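PDB 6QVI: ComZ from Thermus thermophilus, which is a competence-associated pilin with a beta-solenoid domain and probably serves as a DNA receptor at the pilus tip. Local coordinates for residues A[289-292]-A[296-299]; A[305-310]-A[404-409]; A[316-321]-A[345-350]. All coordinates share one frame; numbering follows the deposited sequence.

Contact 1 of 3, residues A[289-292]-A[296-299]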
loop_
_atom_site.group_PDB
_atom_site.type_symbol
_atom_site.label_atom_id
_atom_site.label_comp_id
_atom_site.label_asym_id
_atom_site.label_seq_id
_atom_site.Cartn_x
_atom_site.Cartn_y
_atom_site.Cartn_z
ATOM N N SER A 289 -5.611 14.769 -1.607
ATOM C CA SER A 289 -6.059 15.166 -0.272
ATOM C C SER A 289 -6.743 16.530 -0.263
ATOM O O SER A 289 -7.638 16.756 0.557
ATOM C CB SER A 289 -4.878 15.170 0.704
ATOM O OG SER A 289 -3.814 16.003 0.280
ATOM N N ALA A 290 -6.373 17.435 -1.177
ATOM C CA ALA A 290 -7.030 18.734 -1.237
ATOM C C ALA A 290 -8.478 18.651 -1.743
ATOM O O ALA A 290 -9.283 19.536 -1.426
ATOM C CB ALA A 290 -6.216 19.670 -2.118
ATOM N N TYR A 291 -8.832 17.614 -2.549
ATOM C CA TYR A 291 -10.175 17.611 -3.083
ATOM C C TYR A 291 -11.163 17.049 -2.065
ATOM O O TYR A 291 -10.820 16.165 -1.278
ATOM C CB TYR A 291 -10.244 16.795 -4.376
ATOM C CG TYR A 291 -9.396 17.348 -5.498
ATOM C CD1 TYR A 291 -8.008 17.144 -5.528
ATOM C CD2 TYR A 291 -9.975 18.101 -6.524
ATOM C CE1 TYR A 291 -7.217 17.678 -6.569
ATOM C CE2 TYR A 291 -9.200 18.634 -7.555
ATOM C CZ TYR A 291 -7.825 18.424 -7.578
ATOM O OH TYR A 291 -7.066 18.943 -8.612
ATOM N N PRO A 292 -12.411 17.519 -2.089
ATOM C CA PRO A 292 -13.402 17.005 -1.130
ATOM C C PRO A 292 -13.665 15.531 -1.306
ATOM O O PRO A 292 -13.894 14.827 -0.315
ATOM C CB PRO A 292 -14.653 17.844 -1.424
ATOM C CG PRO A 292 -14.465 18.346 -2.788
ATOM C CD PRO A 292 -12.978 18.553 -2.968
ATOM N N ALA A 296 -13.868 13.964 -7.147
ATOM C CA ALA A 296 -13.514 15.341 -7.504
ATOM C C ALA A 296 -12.050 15.448 -7.884
ATOM O O ALA A 296 -11.670 16.310 -8.689
ATOM C CB ALA A 296 -13.830 16.288 -6.353
ATOM N N CYS A 297 -11.218 14.590 -7.300
ATOM C CA CYS A 297 -9.793 14.567 -7.613
ATOM C C CYS A 297 -9.528 14.038 -9.011
ATOM O O CYS A 297 -8.760 14.636 -9.778
ATOM C CB CYS A 297 -9.067 13.724 -6.565
ATOM S SG CYS A 297 -7.310 13.629 -6.846
ATOM N N LEU A 298 -10.140 12.922 -9.358
ATOM C CA LEU A 298 -9.939 12.334 -10.664
ATOM C C LEU A 298 -10.420 13.264 -11.712
ATOM O O LEU A 298 -9.787 13.463 -12.706
ATOM C CB LEU A 298 -10.701 11.044 -10.778
ATOM C CG LEU A 298 -10.098 9.962 -9.939
ATOM C CD1 LEU A 298 -11.116 8.890 -9.692
ATOM C CD2 LEU A 298 -8.938 9.392 -10.696
ATOM N N GLN A 299 -11.558 13.861 -11.466
ATOM C CA GLN A 299 -12.122 14.779 -12.401
ATOM C C GLN A 299 -11.203 15.935 -12.645
ATOM O O GLN A 299 -10.993 16.338 -13.767
ATOM C CB GLN A 299 -13.434 15.298 -11.866
ATOM C CG GLN A 299 -14.606 14.377 -12.066
ATOM C CD GLN A 299 -15.783 14.782 -11.243
ATOM O OE1 GLN A 299 -15.680 15.624 -10.392
ATOM N NE2 GLN A 299 -16.903 14.178 -11.491
#
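Tyr291 lays one face of its ring against the backbone of Cys297, so that the flat aromatic plate covers a bump on the helix made by a backbone carbon. Cys297 CA stands 3.7 Å from the centroid of the Tyr291 ring and only 18° off its normal, a CH-pi contact displaced from the ring centre. The rest of the cysteine follows the same surface: its CB packs 3.7 Å from Tyr291 CD1, and its SG, 4.5 Å from the ring centroid, approaches obliquely as a sulfur-aromatic contact. With Tyr291 CG anti to its own carbonyl carbon (chi1 -63°), the ring is swung across to the helix. At the base of the side chain, Tyr291 CB and the Pro292 ring form a shallow notch, and the methyl of Ala296 fits there, 4.1 Å from Tyr291 CB and 4.2 Å from Pro292 CD. No hydrogen bond joins the two segments. The Cys297–Cys288 disulfide ties the loop to the helix beside the ring, and Thr293 OG1 accepts a bond from Ala296 N at the start of the helix. Helix 294-301 in turn rests Cys297 and Leu298 on Leu507 of a loop, and is followed in the chain by strand 304-309.

Contact 2 of 3, residues A[305-310]-A[404-409]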
loop_
_atom_site.group_PDB
_atom_site.type_symbol
_atom_site.label_atom_id
_atom_site.label_comp_id
_atom_site.label_asym_id
_atom_site.label_seq_id
_atom_site.Cartn_x
_atom_site.Cartn_y
_atom_site.Cartn_z
ATOM N N ARG A 305 -10.607 13.600 -20.058
ATOM C CA ARG A 305 -11.774 13.278 -19.291
ATOM C C ARG A 305 -13.007 13.467 -20.111
ATOM O O ARG A 305 -13.258 14.537 -20.565
ATOM C CB ARG A 305 -11.853 14.181 -18.100
ATOM C CG ARG A 305 -13.221 14.212 -17.511
ATOM C CD ARG A 305 -13.159 14.535 -16.060
ATOM N NE ARG A 305 -14.457 14.895 -15.572
ATOM C CZ ARG A 305 -14.807 16.129 -15.339
ATOM N NH1 ARG A 305 -13.939 17.070 -15.539
ATOM N NH2 ARG A 305 -15.994 16.413 -14.895
ATOM N N ILE A 306 -13.790 12.411 -20.276
ATOM C CA ILE A 306 -15.001 12.442 -21.067
ATOM C C ILE A 306 -16.193 11.996 -20.288
ATOM O O ILE A 306 -16.114 11.045 -19.592
ATOM C CB ILE A 306 -14.878 11.451 -22.206
ATOM C CG1 ILE A 306 -13.584 11.674 -22.938
ATOM C CG2 ILE A 306 -15.999 11.621 -23.191
ATOM C CD1 ILE A 306 -13.526 10.914 -24.220
ATOM N N GLN A 307 -17.312 12.677 -20.414
ATOM C CA GLN A 307 -18.493 12.285 -19.695
ATOM C C GLN A 307 -19.535 11.837 -20.652
ATOM O O GLN A 307 -19.508 12.179 -21.789
ATOM C CB GLN A 307 -19.095 13.443 -18.945
ATOM C CG GLN A 307 -18.125 14.333 -18.236
ATOM C CD GLN A 307 -18.732 14.916 -17.008
ATOM O OE1 GLN A 307 -18.302 14.632 -15.917
ATOM N NE2 GLN A 307 -19.748 15.718 -17.178
ATOM N N ARG A 308 -20.500 11.100 -20.159
ATOM C CA ARG A 308 -21.541 10.632 -21.009
ATOM C C ARG A 308 -22.832 10.469 -20.328
ATOM O O ARG A 308 -23.057 9.518 -19.659
ATOM C CB ARG A 308 -21.186 9.306 -21.577
ATOM C CG ARG A 308 -22.388 8.651 -22.171
ATOM C CD ARG A 308 -21.964 7.587 -23.121
ATOM N NE ARG A 308 -22.820 6.440 -22.961
ATOM C CZ ARG A 308 -23.512 5.920 -23.950
ATOM N NH1 ARG A 308 -23.476 6.464 -25.155
ATOM N NH2 ARG A 308 -24.281 4.874 -23.747
ATOM N N ILE A 309 -23.696 11.410 -20.583
ATOM C CA ILE A 309 -25.044 11.491 -20.067
ATOM C C ILE A 309 -25.931 11.069 -21.239
ATOM O O ILE A 309 -26.034 11.799 -22.232
ATOM C CB ILE A 309 -25.366 12.904 -19.567
ATOM C CG1 ILE A 309 -24.528 13.268 -18.351
ATOM C CG2 ILE A 309 -26.832 13.058 -19.296
ATOM C CD1 ILE A 309 -23.304 14.098 -18.701
ATOM N N GLY A 310 -26.525 9.870 -21.142
ATOM C CA GLY A 310 -27.351 9.240 -22.180
ATOM C C GLY A 310 -26.631 8.985 -23.495
ATOM O O GLY A 310 -25.770 8.110 -23.571
ATOM N N LEU A 404 -15.717 5.508 -14.502
ATOM C CA LEU A 404 -16.580 5.896 -13.403
ATOM C C LEU A 404 -18.043 5.814 -13.804
ATOM O O LEU A 404 -18.394 5.913 -14.984
ATOM C CB LEU A 404 -16.245 7.323 -12.960
ATOM C CG LEU A 404 -14.768 7.629 -12.679
ATOM C CD1 LEU A 404 -14.694 9.018 -12.099
ATOM C CD2 LEU A 404 -14.113 6.591 -11.747
ATOM N N LYS A 405 -18.908 5.646 -12.816
ATOM C CA LYS A 405 -20.329 5.671 -13.109
ATOM C C LYS A 405 -20.814 7.103 -13.240
ATOM O O LYS A 405 -20.315 8.017 -12.592
ATOM C CB LYS A 405 -21.138 4.957 -12.022
ATOM C CG LYS A 405 -20.801 3.504 -11.855
ATOM C CD LYS A 405 -21.780 2.871 -10.872
ATOM C CE LYS A 405 -21.553 1.379 -10.770
ATOM N NZ LYS A 405 -22.528 0.771 -9.830
ATOM N N LEU A 406 -21.801 7.297 -14.092
ATOM C CA LEU A 406 -22.420 8.601 -14.260
ATOM C C LEU A 406 -23.909 8.354 -14.447
ATOM O O LEU A 406 -24.300 7.721 -15.428
ATOM C CB LEU A 406 -21.817 9.349 -15.441
ATOM C CG LEU A 406 -22.227 10.817 -15.531
ATOM C CD1 LEU A 406 -22.251 11.514 -14.128
ATOM C CD2 LEU A 406 -21.330 11.574 -16.534
ATOM N N GLY A 407 -24.716 8.809 -13.491
ATOM C CA GLY A 407 -26.131 8.489 -13.492
ATOM C C GLY A 407 -26.426 7.002 -13.440
ATOM O O GLY A 407 -27.387 6.526 -14.066
ATOM N N GLY A 408 -25.616 6.254 -12.696
ATOM C CA GLY A 408 -25.769 4.822 -12.559
ATOM C C GLY A 408 -25.296 4.010 -13.745
ATOM O O GLY A 408 -25.210 2.784 -13.632
ATOM N N ASN A 409 -24.894 4.656 -14.834
ATOM C CA ASN A 409 -24.407 4.006 -16.035
ATOM C C ASN A 409 -22.891 4.077 -16.088
ATOM O O ASN A 409 -22.267 5.026 -15.600
ATOM C CB ASN A 409 -24.985 4.670 -17.287
ATOM C CG ASN A 409 -26.491 4.592 -17.355
ATOM O OD1 ASN A 409 -27.066 3.522 -17.154
ATOM N ND2 ASN A 409 -27.145 5.736 -17.575
#
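Ile309 and Leu406 come closest in backbone, 7.0 Å between CA atoms, where strand segments 305-309 and 404-406 run in the same general direction but splay by 37°. Both belong to the beta-solenoid, and neither pairs with the other: strand 374-377 lies between them as a parallel neighbour of each. Ile306 still bonds to Val375 and Glu377 of that strand, whereas a little further on one side chain, Leu406, reaches the 305-310 segment directly. Its CG is anti to the backbone N (chi1 -169°), which carries the CD2 branch up to strand 305-309. That single methyl makes all the close contacts. It lies 3.8 Å from Gln307 CB, 3.7 Å from the backbone N of Arg308 and 3.9 Å from Ile309 CD1, so the methyl sits over the backbone at Arg308, between the side chains of Gln307 and Ile309. The Ile309 and Leu406 side chains meet at an oblique angle. Leu406 also leans on Glu377. Straight after it the chain reverses in a type I' turn from Leu406 to Asn409, whose corners Gly407 and Gly408 both have positive phi, and which is closed by backbone bonds in both directions between Leu406 and Asn409. On the 305-310 side Arg305 NE forms a salt bridge with Glu377 OE2, while Arg305 NH2 donates to Gln307 OE1 at 3.1 Å. This last bond is bent, 136° at the hydrogen, with the nitrogen standing well above the plane of the Gln307 carbonyl.

Contact 3 of 3, residues A[316-321]-A[345-350]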
loop_
_atom_site.group_PDB
_atom_site.type_symbol
_atom_site.label_atom_id
_atom_site.label_comp_id
_atom_site.label_asym_id
_atom_site.label_seq_id
_atom_site.Cartn_x
_atom_site.Cartn_y
_atom_site.Cartn_z
ATOM N N ALA A 316 -14.661 17.143 -21.245
ATOM C CA ALA A 316 -14.387 18.111 -20.223
ATOM C C ALA A 316 -12.931 18.419 -20.110
ATOM O O ALA A 316 -12.560 19.364 -19.483
ATOM C CB ALA A 316 -14.928 17.636 -18.909
ATOM N N SER A 317 -12.098 17.605 -20.705
ATOM C CA SER A 317 -10.688 17.826 -20.667
ATOM C C SER A 317 -10.136 17.013 -21.758
ATOM O O SER A 317 -10.492 15.877 -21.882
ATOM C CB SER A 317 -10.087 17.310 -19.390
ATOM O OG SER A 317 -10.253 18.225 -18.347
ATOM N N PRO A 318 -9.238 17.572 -22.559
ATOM C CA PRO A 318 -8.481 18.818 -22.445
ATOM C C PRO A 318 -9.303 19.986 -22.887
ATOM O O PRO A 318 -9.784 19.996 -23.982
ATOM C CB PRO A 318 -7.316 18.601 -23.377
ATOM C CG PRO A 318 -7.769 17.592 -24.330
ATOM C CD PRO A 318 -8.768 16.741 -23.660
ATOM N N PRO A 319 -9.436 20.982 -22.038
ATOM C CA PRO A 319 -10.310 22.121 -22.325
ATOM C C PRO A 319 -9.747 23.102 -23.322
ATOM O O PRO A 319 -10.519 23.905 -23.859
ATOM C CB PRO A 319 -10.478 22.778 -20.949
ATOM C CG PRO A 319 -9.208 22.441 -20.223
ATOM C CD PRO A 319 -8.713 21.121 -20.763
ATOM N N ASN A 320 -8.442 23.049 -23.606
ATOM C CA ASN A 320 -7.768 23.975 -24.518
ATOM C C ASN A 320 -6.949 23.220 -25.556
ATOM O O ASN A 320 -5.969 23.741 -26.079
ATOM C CB ASN A 320 -6.871 24.963 -23.766
ATOM C CG ASN A 320 -7.624 25.771 -22.722
ATOM O OD1 ASN A 320 -8.816 26.052 -22.865
ATOM N ND2 ASN A 320 -6.922 26.148 -21.652
ATOM N N ALA A 321 -7.356 21.999 -25.873
ATOM C CA ALA A 321 -6.658 21.198 -26.856
ATOM C C ALA A 321 -7.697 20.356 -27.576
ATOM O O ALA A 321 -8.689 19.928 -26.979
ATOM C CB ALA A 321 -5.583 20.318 -26.206
ATOM N N CYS A 345 -6.856 8.511 -28.923
ATOM C CA CYS A 345 -7.387 9.548 -28.045
ATOM C C CYS A 345 -6.297 10.441 -27.493
ATOM O O CYS A 345 -6.334 10.793 -26.315
ATOM C CB CYS A 345 -8.184 8.954 -26.895
ATOM S SG CYS A 345 -9.782 8.365 -27.386
ATOM N N THR A 346 -5.303 10.809 -28.290
ATOM C CA THR A 346 -4.284 11.710 -27.782
ATOM C C THR A 346 -4.520 13.128 -28.276
ATOM O O THR A 346 -5.264 13.376 -29.233
ATOM C CB THR A 346 -2.878 11.245 -28.160
ATOM O OG1 THR A 346 -2.692 11.354 -29.575
ATOM C CG2 THR A 346 -2.656 9.802 -27.707
ATOM N N PHE A 347 -3.872 14.065 -27.589
ATOM C CA PHE A 347 -3.917 15.472 -27.944
ATOM C C PHE A 347 -2.561 16.061 -27.584
ATOM O O PHE A 347 -1.816 15.499 -26.772
ATOM C CB PHE A 347 -5.046 16.215 -27.220
ATOM C CG PHE A 347 -4.916 16.192 -25.725
ATOM C CD1 PHE A 347 -5.487 15.169 -24.984
ATOM C CD2 PHE A 347 -4.199 17.189 -25.056
ATOM C CE1 PHE A 347 -5.360 15.141 -23.589
ATOM C CE2 PHE A 347 -4.062 17.164 -23.673
ATOM C CZ PHE A 347 -4.646 16.139 -22.938
ATOM N N THR A 348 -2.236 17.222 -28.122
ATOM C CA THR A 348 -0.960 17.817 -27.811
ATOM C C THR A 348 -1.136 19.093 -27.075
ATOM O O THR A 348 -1.890 19.941 -27.485
ATOM C CB THR A 348 -0.249 18.215 -29.068
ATOM O OG1 THR A 348 -1.042 19.207 -29.707
ATOM C CG2 THR A 348 -0.124 17.038 -29.964
ATOM N N ARG A 349 -0.381 19.245 -26.007
ATOM C CA ARG A 349 -0.464 20.431 -25.199
ATOM C C ARG A 349 0.269 21.608 -25.779
ATOM O O ARG A 349 0.943 21.532 -26.791
ATOM C CB ARG A 349 0.111 20.172 -23.821
ATOM C CG ARG A 349 -0.518 19.010 -23.103
ATOM C CD ARG A 349 -0.539 19.221 -21.605
ATOM N NE ARG A 349 -0.973 18.008 -20.945
ATOM C CZ ARG A 349 -0.443 16.825 -21.192
ATOM N NH1 ARG A 349 0.536 16.720 -22.062
ATOM N NH2 ARG A 349 -0.883 15.754 -20.569
ATOM N N LEU A 350 0.136 22.705 -25.064
ATOM C CA LEU A 350 0.749 23.966 -25.385
ATOM C C LEU A 350 2.222 23.767 -25.597
ATOM O O LEU A 350 2.753 24.113 -26.633
ATOM C CB LEU A 350 0.541 24.915 -24.212
ATOM C CG LEU A 350 -0.344 24.367 -23.080
ATOM C CD1 LEU A 350 -0.434 25.296 -21.879
ATOM C CD2 LEU A 350 -1.734 24.020 -23.589
#
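Phe347 points its ring at Pro318 because its CG sits between the backbone N and the carbonyl carbon (chi1 61°); the peptide before Pro318 is cis, which probably helps turn its ring toward the phenyl face. The two side chains come from opposite directions, and the edge of the proline ring bears on the flat face. Pro318 CG stands over the middle, 3.3 Å from the centroid of the Phe347 ring and 9° off its normal, a CH-pi contact. Pro318 CB spreads toward the far rim, 3.6 Å from Phe347 CE2, and CD toward the other side, 3.8 Å from Phe347 CE1. The type I turn from Pro318 to Ala321 brings round the Ala321 methyl, 3.6 Å from Phe347 CD2 and oblique to the ring. An alanine in place of Phe347 would probably leave Pro318 CG and the Ala321 methyl without the ring they rest on, and open a gap between turn and strand. The contact thus packs the turn after strand 312-317, whose hairpin partner is strand 304-309, against strand 343-348 of a separate mixed sheet; Pro318 also touches Leu304. Across the ring plane from the proline, the Arg349 guanidinium turns a face toward Phe347 CE2. No hydrogen bond crosses between the segments: the contact is apolar, resting mainly on van der Waals packing, probably helped by slightly positive proline C-H groups facing the electron-rich ring.

Contacts 1, 2 and 3 lie on the same side of the chain's centre, and none of them includes a defined ligand site. Contacts 1 and 2, with centres about 17 Å apart, follow one another through helix 294-301 and strand 304-309; Leu298 CD1 packs 4.3 Å from Leu404 CD2 where they meet, and Glu377, already paired in contact 2, is also weakly bonded by Gln299 of contact 1. Contacts 2 and 3, about 19 Å apart between centres, share a hairpin: Arg305 N and Ser317 O lie 2.9 Å apart, a probable hydrogen bond, at a classic beta bulge of Ala316 and Ser317. Contacts 1 and 3 do not touch, their nearest atoms being about 5 Å apart.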